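Local coordinates for protein 7,8-dihydro-6-hydroxymethylpterin pyrophosphokinase-dihydropteroate synthase (Plasmodium falciparum, PDB 6JWS) that probably makes 7,8-dihydropteroate in folate biosynthesis, pyrophosphorylating 6-hydroxymethyl-7,8-dihydropterin with ATP and then joining the product to 4-aminobenzoate, at residues 128-131 and 132-136. The protein carries 1 engineered substitution. Sequence-based numbering, arbitrary orientation.
Sequences NVEN and YLLEC
V129 and L133, one helical turn apart, run alongside each other in the same direction, V129 CG1 meeting L133 CD1 at 3.7 Å. Each methyl-bearing side chain covers part of the other, shielding it from water on a partly exposed flank. E130 holds CG anti to its backbone N (chi1 -173°), which sets this methylene loosely beside L134, 4.1 Å from L134 CD1. The bend at chi2 (56°) then swings the carboxylate across L133 at about a right angle, with E130 OE1 3.9 Å from L133 CD1, keeping the charged end at the exposed surface.

The helix starts at N128, the N-cap. Its OD1 takes two hydrogen bonds from N131: the backbone N donates at 2.8 Å, almost in line with the side-chain C=O, and ND2 at 2.9 Å lies in the carbonyl plane, on a lone pair. Two donors on one oxygen should restrict rotation of the N128 amide, and asparagine is short enough to cap the first turn. The i to i+4 ladder then begins with Y132 N to N128 O (3.0 Å).

In Y132 a trans chi1 (170°) carries the ring away from the first turn into the protein, where OH bonds to P319 O. C136 SG sits 3.1 Å above the plane of the Y132 ring, offset toward its rim. Y132 and C136 both touch S317 of strand 316-318, which lines the ATP pocket; the start of helix 129-148 thus lies on this strand, with E130 and L134 exposed on the helix side remote from Y132.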
ATOM      1  N   ASN B 128      45.678  29.951  -8.891  1.00 46.98           N
ATOM      2  CA  ASN B 128      45.875  28.883  -7.920  1.00 46.32           C
ATOM      3  C   ASN B 128      44.571  28.657  -7.156  1.00 41.58           C
ATOM      4  O   ASN B 128      43.645  29.466  -7.242  1.00 38.62           O
ATOM      5  CB  ASN B 128      47.053  29.161  -6.974  1.00 51.12           C
ATOM      6  CG  ASN B 128      46.965  30.502  -6.267  1.00 55.08           C
ATOM      7  OD1 ASN B 128      45.997  30.797  -5.562  1.00 48.39           O
ATOM      8  ND2 ASN B 128      47.983  31.329  -6.448  1.00 63.05           N
ATOM      9  N   VAL B 129      44.532  27.570  -6.378  1.00 42.48           N
ATOM     10  CA  VAL B 129      43.333  27.173  -5.657  1.00 46.73           C
ATOM     11  C   VAL B 129      42.868  28.293  -4.724  1.00 48.63           C
ATOM     12  O   VAL B 129      41.723  28.735  -4.832  1.00 51.19           O
ATOM     13  CB  VAL B 129      43.509  25.835  -4.911  1.00 49.20           C
ATOM     14  CG1 VAL B 129      42.217  25.418  -4.221  1.00 51.03           C
ATOM     15  CG2 VAL B 129      43.995  24.726  -5.837  1.00 51.68           C
ATOM     16  N   GLU B 130      43.753  28.750  -3.821  1.00 46.80           N
ATOM     17  CA  GLU B 130      43.371  29.732  -2.813  1.00 47.42           C
ATOM     18  C   GLU B 130      42.811  31.006  -3.450  1.00 42.55           C
ATOM     19  O   GLU B 130      41.781  31.510  -3.003  1.00 38.24           O
ATOM     20  CB  GLU B 130      44.480  29.998  -1.786  1.00 53.63           C
ATOM     21  CG  GLU B 130      44.043  30.893  -0.621  1.00 62.38           C
ATOM     22  CD  GLU B 130      42.829  30.515   0.238  1.00 72.50           C
ATOM     23  OE1 GLU B 130      41.892  29.844  -0.271  1.00 70.19           O
ATOM     24  OE2 GLU B 130      42.805  30.915   1.430  1.00 72.76           O
ATOM     25  N   ASN B 131      43.478  31.507  -4.501  1.00 42.06           N
ATOM     26  CA  ASN B 131      43.038  32.721  -5.175  1.00 44.43           C
ATOM     27  C   ASN B 131      41.669  32.500  -5.815  1.00 42.50           C
ATOM     28  O   ASN B 131      40.813  33.386  -5.775  1.00 41.15           O
ATOM     29  CB  ASN B 131      44.061  33.235  -6.193  1.00 51.39           C
ATOM     30  CG  ASN B 131      45.092  34.173  -5.595  1.00 56.34           C
ATOM     31  OD1 ASN B 131      44.935  35.389  -5.668  1.00 62.27           O
ATOM     32  ND2 ASN B 131      46.141  33.626  -5.001  1.00 53.69           N
ATOM     33  N   TYR B 132      41.476  31.300  -6.386  1.00 40.64           N
ATOM     34  CA  TYR B 132      40.207  30.917  -6.984  1.00 37.71           C
ATOM     35  C   TYR B 132      39.085  31.005  -5.948  1.00 35.02           C
ATOM     36  O   TYR B 132      38.062  31.649  -6.193  1.00 32.43           O
ATOM     37  CB  TYR B 132      40.294  29.530  -7.626  1.00 39.41           C
ATOM     38  CG  TYR B 132      38.951  28.991  -8.045  1.00 41.03           C
ATOM     39  CD1 TYR B 132      38.367  29.386  -9.241  1.00 39.95           C
ATOM     40  CD2 TYR B 132      38.241  28.127  -7.220  1.00 40.37           C
ATOM     41  CE1 TYR B 132      37.115  28.923  -9.612  1.00 42.52           C
ATOM     42  CE2 TYR B 132      36.987  27.657  -7.576  1.00 39.01           C
ATOM     43  CZ  TYR B 132      36.429  28.049  -8.780  1.00 41.07           C
ATOM     44  OH  TYR B 132      35.199  27.594  -9.138  1.00 38.29           O
ATOM     45  N   LEU B 133      39.295  30.379  -4.783  1.00 35.87           N
ATOM     46  CA  LEU B 133      38.249  30.271  -3.772  1.00 39.46           C
ATOM     47  C   LEU B 133      37.856  31.649  -3.238  1.00 40.76           C
ATOM     48  O   LEU B 133      36.669  31.896  -3.007  1.00 41.78           O
ATOM     49  CB  LEU B 133      38.687  29.326  -2.649  1.00 41.26           C
ATOM     50  CG  LEU B 133      38.874  27.866  -3.071  1.00 43.43           C
ATOM     51  CD1 LEU B 133      39.707  27.104  -2.052  1.00 42.83           C
ATOM     52  CD2 LEU B 133      37.527  27.181  -3.294  1.00 42.99           C
ATOM     53  N   LEU B 134      38.841  32.554  -3.106  1.00 41.24           N
ATOM     54  CA  LEU B 134      38.582  33.919  -2.652  1.00 38.01           C
ATOM     55  C   LEU B 134      37.763  34.688  -3.690  1.00 35.76           C
ATOM     56  O   LEU B 134      36.793  35.361  -3.338  1.00 34.33           O
ATOM     57  CB  LEU B 134      39.903  34.623  -2.311  1.00 39.46           C
ATOM     58  CG  LEU B 134      40.697  34.014  -1.148  1.00 42.04           C
ATOM     59  CD1 LEU B 134      42.157  34.449  -1.185  1.00 40.99           C
ATOM     60  CD2 LEU B 134      40.061  34.335   0.207  1.00 40.81           C
ATOM     61  N   GLU B 135      38.123  34.563  -4.975  1.00 35.63           N
ATOM     62  CA  GLU B 135      37.397  35.279  -6.019  1.00 37.69           C
ATOM     63  C   GLU B 135      35.943  34.796  -6.092  1.00 38.05           C
ATOM     64  O   GLU B 135      35.020  35.610  -6.164  1.00 36.06           O
ATOM     65  CB  GLU B 135      38.097  35.173  -7.377  1.00 40.72           C
ATOM     66  CG  GLU B 135      39.534  35.662  -7.384  1.00 41.18           C
ATOM     67  CD  GLU B 135      39.755  37.166  -7.461  1.00 44.62           C
ATOM     68  OE1 GLU B 135      38.761  37.920  -7.499  1.00 45.31           O
ATOM     69  OE2 GLU B 135      40.933  37.581  -7.501  1.00 48.75           O
ATOM     70  N   CYS B 136      35.733  33.470  -6.031  1.00 37.07           N
ATOM     71  CA  CYS B 136      34.381  32.920  -6.066  1.00 36.21           C
ATOM     72  C   CYS B 136      33.595  33.378  -4.834  1.00 33.73           C
ATOM     73  O   CYS B 136      32.431  33.784  -4.943  1.00 28.49           O
ATOM     74  CB  CYS B 136      34.365  31.395  -6.213  1.00 36.23           C
ATOM     75  SG  CYS B 136      35.185  30.774  -7.714  1.00 36.52           S
TER